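Local coordinates for putative secreted protein (PDB 4PEY) that hydrolyses laminarin and laminarioligosaccharides as a secreted exo-beta-1,3-glucanase of glycoside hydrolase family 55, yielding glucose and laminaribiose, at residues 23-28 and 55-60; 223-228 and 308-313; 179-184 and 196-201. The protein carries 1 engineered substitution. One frame throughout, in Å; residues are numbered along the deposited sequence.

Contact 1: 23-28 and 55-60; sequences NVLVFD and YALMFK
Phe-27 and Phe-59 lie side by side and point the same way, their rings in an offset stack with centroids 4.8 Å apart and planes inclined at 29°. Phe-27 presents its CD2 corner to one face of the Phe-59 ring, 3.5 Å from CZ, and its CB also sits off-centre over that face. With CG anti to its carbonyl carbon (chi1 -56°), Phe-27 swings its ring back along the strand, so that CE2 meets Leu-57 CB edge-on. Next along this face, Leu-25 CD2 and Leu-57 CD2 touch at 4.0 Å, while Leu-25 CD1 reaches the edge of the Tyr-55 ring. The backbones carrying these side chains are parallel strands in exact register at the start of the first parallel beta-helix domain; helix 34-45, in the connection between them, covers the same face through Val-41 and Ile-34. Five nearly straight hydrogen bonds join them, from Ala-56 N to Asn-23 O (2.9 Å) through to Lys-60 N to Phe-27 O (2.9 Å). On the other face Val-24 CG1 packs on Met-58 CG, and beyond the last bond the extended Lys-60 chain runs across Val-26, each in one of two conformers. Farther out, Tyr-64 and Phe-89 set their rings edge-to-face with Phe-59, Lys-44 of the helix bonds Tyr-55 OH, and strand 75-79 continues the parallel pairing beyond 55-59.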
# COMPACT_ATOMS: atom_id res chain seq x y z
N ASN A 23 19.48 -3.28 -12.80
CA ASN A 23 18.80 -2.48 -11.77
C ASN A 23 18.56 -3.27 -10.48
O ASN A 23 17.96 -2.75 -9.54
CB ASN A 23 17.47 -1.94 -12.30
CG ASN A 23 17.66 -0.97 -13.44
OD1 ASN A 23 18.73 -0.40 -13.62
ND2 ASN A 23 16.59 -0.77 -14.22
N VAL A 24 19.00 -4.52 -10.46
CA VAL A 24 18.98 -5.29 -9.23
C VAL A 24 20.42 -5.41 -8.75
O VAL A 24 21.24 -6.09 -9.38
CB VAL A 24 18.36 -6.69 -9.40
CG1 VAL A 24 18.36 -7.43 -8.07
CG2 VAL A 24 16.94 -6.60 -9.94
N LEU A 25 20.74 -4.72 -7.66
CA LEU A 25 22.08 -4.73 -7.11
C LEU A 25 22.12 -5.78 -6.02
O LEU A 25 21.43 -5.66 -5.01
CB LEU A 25 22.46 -3.35 -6.56
CG LEU A 25 22.67 -2.18 -7.53
CD1 LEU A 25 21.40 -1.79 -8.26
CD2 LEU A 25 23.23 -0.98 -6.80
N VAL A 26 22.91 -6.83 -6.24
CA VAL A 26 23.00 -7.93 -5.29
C VAL A 26 24.32 -7.86 -4.53
O VAL A 26 25.40 -7.81 -5.14
CB VAL A 26 22.86 -9.30 -5.99
CG1 VAL A 26 22.90 -10.42 -4.97
CG2 VAL A 26 21.55 -9.35 -6.78
N PHE A 27 24.23 -7.86 -3.21
CA PHE A 27 25.38 -7.75 -2.33
C PHE A 27 25.58 -9.03 -1.55
O PHE A 27 24.61 -9.73 -1.24
CB PHE A 27 25.21 -6.58 -1.34
CG PHE A 27 24.95 -5.26 -2.00
CD1 PHE A 27 26.00 -4.50 -2.49
CD2 PHE A 27 23.66 -4.78 -2.12
CE1 PHE A 27 25.76 -3.27 -3.10
CE2 PHE A 27 23.42 -3.55 -2.72
CZ PHE A 27 24.47 -2.80 -3.22
N ASP A 28 26.82 -9.34 -1.21
CA ASP A 28 27.09 -10.41 -0.25
C ASP A 28 28.02 -9.83 0.82
O ASP A 28 28.55 -8.74 0.63
CB ASP A 28 27.68 -11.64 -0.94
CG ASP A 28 29.11 -11.45 -1.35
OD1 ASP A 28 30.01 -11.68 -0.52
OD2 ASP A 28 29.34 -11.08 -2.52
N TYR A 55 15.37 0.95 -8.62
CA TYR A 55 16.45 0.14 -8.04
C TYR A 55 15.95 -0.86 -7.03
O TYR A 55 15.14 -0.51 -6.16
CB TYR A 55 17.50 1.02 -7.35
CG TYR A 55 18.20 2.00 -8.24
CD1 TYR A 55 17.69 3.28 -8.42
CD2 TYR A 55 19.38 1.67 -8.88
CE1 TYR A 55 18.32 4.19 -9.23
CE2 TYR A 55 20.03 2.57 -9.68
CZ TYR A 55 19.50 3.83 -9.85
OH TYR A 55 20.14 4.74 -10.66
N ALA A 56 16.47 -2.09 -7.10
CA ALA A 56 16.28 -3.06 -6.02
C ALA A 56 17.64 -3.39 -5.42
O ALA A 56 18.57 -3.73 -6.15
CB ALA A 56 15.59 -4.33 -6.52
N LEU A 57 17.74 -3.28 -4.10
CA LEU A 57 18.95 -3.63 -3.36
C LEU A 57 18.68 -4.95 -2.65
O LEU A 57 17.78 -5.04 -1.81
CB LEU A 57 19.33 -2.54 -2.36
CG LEU A 57 19.30 -1.10 -2.88
CD1 LEU A 57 19.58 -0.11 -1.76
CD2 LEU A 57 20.28 -0.92 -4.04
N MET A 58 19.45 -5.98 -2.98
CA MET A 58 19.22 -7.32 -2.46
C MET A 58 20.45 -7.83 -1.73
O MET A 58 21.55 -7.77 -2.28
CB MET A 58 18.85 -8.28 -3.59
CG MET A 58 17.46 -8.05 -4.17
SD MET A 58 16.20 -8.62 -3.02
CE MET A 58 14.73 -8.49 -4.02
N PHE A 59 20.27 -8.33 -0.52
CA PHE A 59 21.39 -8.77 0.29
C PHE A 59 21.35 -10.26 0.58
O PHE A 59 20.38 -10.77 1.15
CB PHE A 59 21.40 -7.98 1.61
CG PHE A 59 21.78 -6.53 1.43
CD1 PHE A 59 20.88 -5.61 0.89
CD2 PHE A 59 23.03 -6.08 1.82
CE1 PHE A 59 21.24 -4.28 0.72
CE2 PHE A 59 23.39 -4.76 1.66
CZ PHE A 59 22.50 -3.86 1.10
N LYS A 60 22.40 -10.97 0.16
CA LYS A 60 22.52 -12.40 0.42
C LYS A 60 22.62 -12.67 1.92
O LYS A 60 23.09 -11.81 2.68
CB LYS A 60 23.73 -13.00 -0.31
CG LYS A 60 23.69 -12.85 -1.82
CD LYS A 60 24.78 -13.67 -2.48
CE LYS A 60 24.63 -13.65 -3.99
NZ LYS A 60 25.59 -14.57 -4.67

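Contact 2: 223-228 and 308-313; sequences PFLYLD and LGLGLA
Leu-308 reaches across to the backbone of Pro-223, Phe-224 and Leu-225, and the contact is made by van der Waals approach, without a hydrogen bond between the two segments. From its strand, the side chain of Leu-308 sets out toward 223-228. CG continues outward because it stands anti to the backbone N (chi1 177°), and there the side chain forks. One branch ends at CD1, 3.6 Å from Pro-223 O, a methyl set against a carbonyl oxygen. The other ends at CD2, which lies beside the start of strand 224-228, 4.2 Å from Phe-224 CA and 4.1 Å from Leu-225 N. The fork thus spans the peptide groups between Pro-223 and Leu-225 and meets main-chain atoms rather than side-chain tips. Phe-224 starts off away from Leu-308, and its side chain touches Asn-114 and Arg-136.

A second, looser touch joins the leucines farther along: Leu-225 CD2 and Leu-310 CD1 stand 4.5 Å apart. Both of these leucines also pack on Met-58, and Leu-286 of strand 284-287 lies against Leu-308 and Leu-310, so the pair belongs to a larger apolar cluster. Strand 224-228 is paired antiparallel with strand 231-243, whereas Leu-308 bonds through its backbone to Leu-285 and Phe-287. Two differently bonded systems therefore meet here through leucine side chains laid on main-chain atoms and on each other: the antiparallel strands that follow the first run of parallel coils, and an early strand of the second, an interface in keeping with the paired beta-helix domains of family 55 glucanases.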
# COMPACT_ATOMS: atom_id res chain seq x y z
N PRO A 223 4.58 -12.81 -1.27
CA PRO A 223 5.72 -13.60 -1.77
C PRO A 223 6.99 -12.75 -1.87
O PRO A 223 6.91 -11.53 -2.07
CB PRO A 223 5.25 -14.05 -3.16
CG PRO A 223 3.73 -14.06 -3.06
CD PRO A 223 3.42 -12.87 -2.17
N PHE A 224 8.14 -13.39 -1.73
CA PHE A 224 9.40 -12.66 -1.82
C PHE A 224 10.51 -13.53 -2.41
O PHE A 224 10.51 -14.77 -2.26
CB PHE A 224 9.83 -12.11 -0.45
CG PHE A 224 9.99 -13.18 0.60
CD1 PHE A 224 11.23 -13.76 0.84
CD2 PHE A 224 8.90 -13.62 1.34
CE1 PHE A 224 11.38 -14.76 1.80
CE2 PHE A 224 9.04 -14.62 2.30
CZ PHE A 224 10.29 -15.19 2.53
N LEU A 225 11.44 -12.87 -3.09
CA LEU A 225 12.62 -13.51 -3.65
C LEU A 225 13.59 -13.90 -2.54
O LEU A 225 13.83 -13.12 -1.62
CB LEU A 225 13.30 -12.56 -4.64
CG LEU A 225 14.47 -13.10 -5.45
CD1 LEU A 225 13.96 -14.13 -6.48
CD2 LEU A 225 15.23 -11.96 -6.14
N TYR A 226 14.17 -15.09 -2.63
CA TYR A 226 15.23 -15.45 -1.69
C TYR A 226 16.18 -16.44 -2.32
O TYR A 226 15.97 -16.90 -3.45
CB TYR A 226 14.64 -16.01 -0.39
CG TYR A 226 14.20 -17.46 -0.44
CD1 TYR A 226 13.04 -17.85 -1.11
CD2 TYR A 226 14.94 -18.45 0.21
CE1 TYR A 226 12.64 -19.18 -1.14
CE2 TYR A 226 14.55 -19.77 0.18
CZ TYR A 226 13.40 -20.13 -0.49
OH TYR A 226 13.00 -21.46 -0.52
N LEU A 227 17.26 -16.73 -1.61
CA LEU A 227 18.25 -17.71 -2.03
C LEU A 227 18.14 -18.99 -1.22
O LEU A 227 18.24 -18.97 0.00
CB LEU A 227 19.65 -17.14 -1.90
CG LEU A 227 20.13 -16.26 -3.04
CD1 LEU A 227 21.40 -15.53 -2.65
CD2 LEU A 227 20.35 -17.11 -4.29
N ASP A 228 17.91 -20.10 -1.91
CA ASP A 228 17.98 -21.42 -1.31
C ASP A 228 19.32 -22.01 -1.71
O ASP A 228 19.48 -22.52 -2.82
CB ASP A 228 16.81 -22.29 -1.78
CG ASP A 228 16.71 -23.61 -1.04
OD1 ASP A 228 17.35 -23.76 0.02
OD2 ASP A 228 15.98 -24.50 -1.53
N LEU A 308 5.24 -10.69 -9.32
CA LEU A 308 6.02 -10.06 -8.26
C LEU A 308 6.94 -8.99 -8.82
O LEU A 308 7.73 -9.28 -9.72
CB LEU A 308 6.85 -11.12 -7.52
CG LEU A 308 7.81 -10.66 -6.42
CD1 LEU A 308 7.06 -9.95 -5.29
CD2 LEU A 308 8.63 -11.86 -5.89
N GLY A 309 6.83 -7.77 -8.30
CA GLY A 309 7.70 -6.69 -8.74
C GLY A 309 8.84 -6.41 -7.78
O GLY A 309 8.70 -6.55 -6.56
N LEU A 310 9.98 -6.01 -8.34
CA LEU A 310 11.14 -5.56 -7.59
C LEU A 310 11.37 -4.08 -7.86
O LEU A 310 11.08 -3.59 -8.94
CB LEU A 310 12.39 -6.36 -7.99
CG LEU A 310 12.30 -7.88 -7.95
CD1 LEU A 310 13.58 -8.53 -8.48
CD2 LEU A 310 12.00 -8.35 -6.53
N GLY A 311 11.93 -3.36 -6.88
CA GLY A 311 12.37 -1.99 -7.10
C GLY A 311 11.30 -1.03 -7.63
O GLY A 311 11.60 -0.15 -8.45
N LEU A 312 10.06 -1.23 -7.19
CA LEU A 312 8.93 -0.38 -7.59
C LEU A 312 8.73 -0.40 -9.11
O LEU A 312 8.43 0.62 -9.75
CB LEU A 312 9.12 1.06 -7.08
CG LEU A 312 8.58 1.33 -5.66
CD1 LEU A 312 7.06 1.22 -5.64
CD2 LEU A 312 9.21 0.41 -4.60
N ALA A 313 8.90 -1.59 -9.68
CA ALA A 313 8.56 -1.85 -11.08
C ALA A 313 7.20 -1.25 -11.41
O ALA A 313 6.24 -1.42 -10.67
CB ALA A 313 8.57 -3.36 -11.36

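Contact 3: 179-184 and 196-201; sequences DSSVGG and GVEGAP
Ser-180 and Glu-198 share the central bond of this short parallel pairing: Glu-198 N donates to Ser-180 O at 2.9 Å, with the donor tilted 24° from the carbonyl plane. The same Glu-198 accepts through its O from Val-182 N at 2.9 Å in a much straighter bond, with an N-H...O angle of 167°. At the start of the pairing the grip slackens, since Ser-180 N stands above the carbonyl plane of Gly-196 and reaches its O only at 3.2 Å. CA-H...O contacts add to the same oxygens, Val-197 CA approaching Ser-180 O and Ser-181 CA approaching Glu-198 O. Segments 179-184 and 196-201 lie on successive coils of a right-handed parallel beta-helix, the fold of family 55, and the chain turns corners at Asp-179 and Gly-196, which are stacked one on the other. The chain leaves the pairing through a type II beta turn from Val-197 to Ala-200, in which Glu-198 is the second residue, closed by Ala-200 N on Val-197 O. Gly-199, at a positive phi of 93°, occupies the turn position where a CB would run into Val-182 O. Val-182 CG2 packs against the turn, 3.5 Å from Gly-199 O.

The side-chain polar atoms are met in different ways. Ser-181 OG and Glu-198 OE1 share one water, at 2.6 Å and 2.7 Å from its O, the water donating to the carboxylate. Buried Asp-179 looks outside the pair: OD1 is bonded to Thr-216 OG1 and OD2 to Ser-219 OG. Ser-180 OG is bonded to Arg-178 O and Ser-161 N.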
# COMPACT_ATOMS: atom_id res chain seq x y z
N ASP A 179 -0.34 -8.41 12.24
CA ASP A 179 0.27 -9.73 12.36
C ASP A 179 1.76 -9.61 12.67
O ASP A 179 2.62 -10.06 11.92
CB ASP A 179 0.00 -10.52 11.08
CG ASP A 179 -1.49 -10.65 10.81
OD1 ASP A 179 -2.27 -10.51 11.77
OD2 ASP A 179 -1.88 -10.86 9.65
N SER A 180 2.02 -8.96 13.80
CA SER A 180 3.36 -8.54 14.19
C SER A 180 3.53 -8.67 15.69
O SER A 180 2.60 -9.05 16.41
CB SER A 180 3.62 -7.09 13.75
OG SER A 180 3.71 -6.95 12.34
N SER A 181 4.73 -8.34 16.16
CA SER A 181 5.04 -8.28 17.58
C SER A 181 5.78 -6.98 17.86
O SER A 181 6.73 -6.66 17.15
CB SER A 181 5.88 -9.49 17.99
OG SER A 181 6.39 -9.35 19.31
N VAL A 182 5.34 -6.22 18.86
CA VAL A 182 6.07 -5.00 19.25
C VAL A 182 6.35 -5.02 20.76
O VAL A 182 5.53 -5.51 21.55
CB VAL A 182 5.30 -3.70 18.87
CG1 VAL A 182 5.06 -3.64 17.37
CG2 VAL A 182 3.98 -3.57 19.65
N GLY A 183 7.51 -4.49 21.16
CA GLY A 183 7.83 -4.40 22.57
C GLY A 183 7.05 -3.31 23.28
O GLY A 183 6.83 -3.37 24.49
N GLY A 184 6.61 -2.31 22.52
CA GLY A 184 5.85 -1.20 23.05
C GLY A 184 5.35 -0.32 21.91
O GLY A 184 5.82 -0.44 20.78
N GLY A 196 -4.05 -8.36 14.99
CA GLY A 196 -3.12 -9.46 15.20
C GLY A 196 -1.73 -9.03 15.67
O GLY A 196 -0.74 -9.68 15.35
N VAL A 197 -1.66 -7.94 16.43
CA VAL A 197 -0.36 -7.44 16.87
C VAL A 197 -0.13 -7.75 18.34
O VAL A 197 -0.80 -7.19 19.22
CB VAL A 197 -0.23 -5.92 16.62
CG1 VAL A 197 1.12 -5.40 17.13
CG2 VAL A 197 -0.42 -5.62 15.13
N GLU A 198 0.81 -8.65 18.61
CA GLU A 198 1.23 -8.93 19.97
C GLU A 198 1.93 -7.69 20.51
O GLU A 198 2.85 -7.16 19.88
CB GLU A 198 2.14 -10.16 20.01
CG GLU A 198 1.44 -11.41 19.50
CD GLU A 198 2.38 -12.56 19.17
OE1 GLU A 198 3.61 -12.34 19.13
OE2 GLU A 198 1.88 -13.68 18.93
N GLY A 199 1.48 -7.21 21.66
CA GLY A 199 2.06 -6.01 22.25
C GLY A 199 1.35 -4.72 21.87
O GLY A 199 1.75 -3.65 22.34
N ALA A 200 0.32 -4.81 21.04
CA ALA A 200 -0.48 -3.63 20.69
C ALA A 200 -1.13 -3.03 21.93
O ALA A 200 -1.49 -3.74 22.87
CB ALA A 200 -1.55 -3.99 19.66
N PRO A 201 -1.29 -1.70 21.95
CA PRO A 201 -2.06 -1.11 23.05
C PRO A 201 -3.51 -1.57 22.96
O PRO A 201 -3.99 -1.85 21.86
CB PRO A 201 -1.93 0.40 22.82
CG PRO A 201 -1.61 0.54 21.36
CD PRO A 201 -0.83 -0.69 20.97
O HOH W 1 5.53 -11.29 20.75

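Overall arrangement
Contacts 1 and 2 adjoin, with centres about 10 Å apart: Lys-60, in one of its two conformers, packs on Leu-227, and Ala-56 CB lies near Leu-310. Contact 3 stands apart, its centre about 30 Å from that of contact 1 and about 26 Å from that of contact 2. Contacts 1 and 3 each join neighbouring parallel strands by backbone bonds, regular in the first and fading into a turn in the second. Contact 2, the fully buried one, joins strands that are not bonded to each other and relies on leucines. Contact 1 is partly buried and aromatic on one face; contact 3, also partly buried, sets buried polar side chains beside a partly exposed, water-bridged pair.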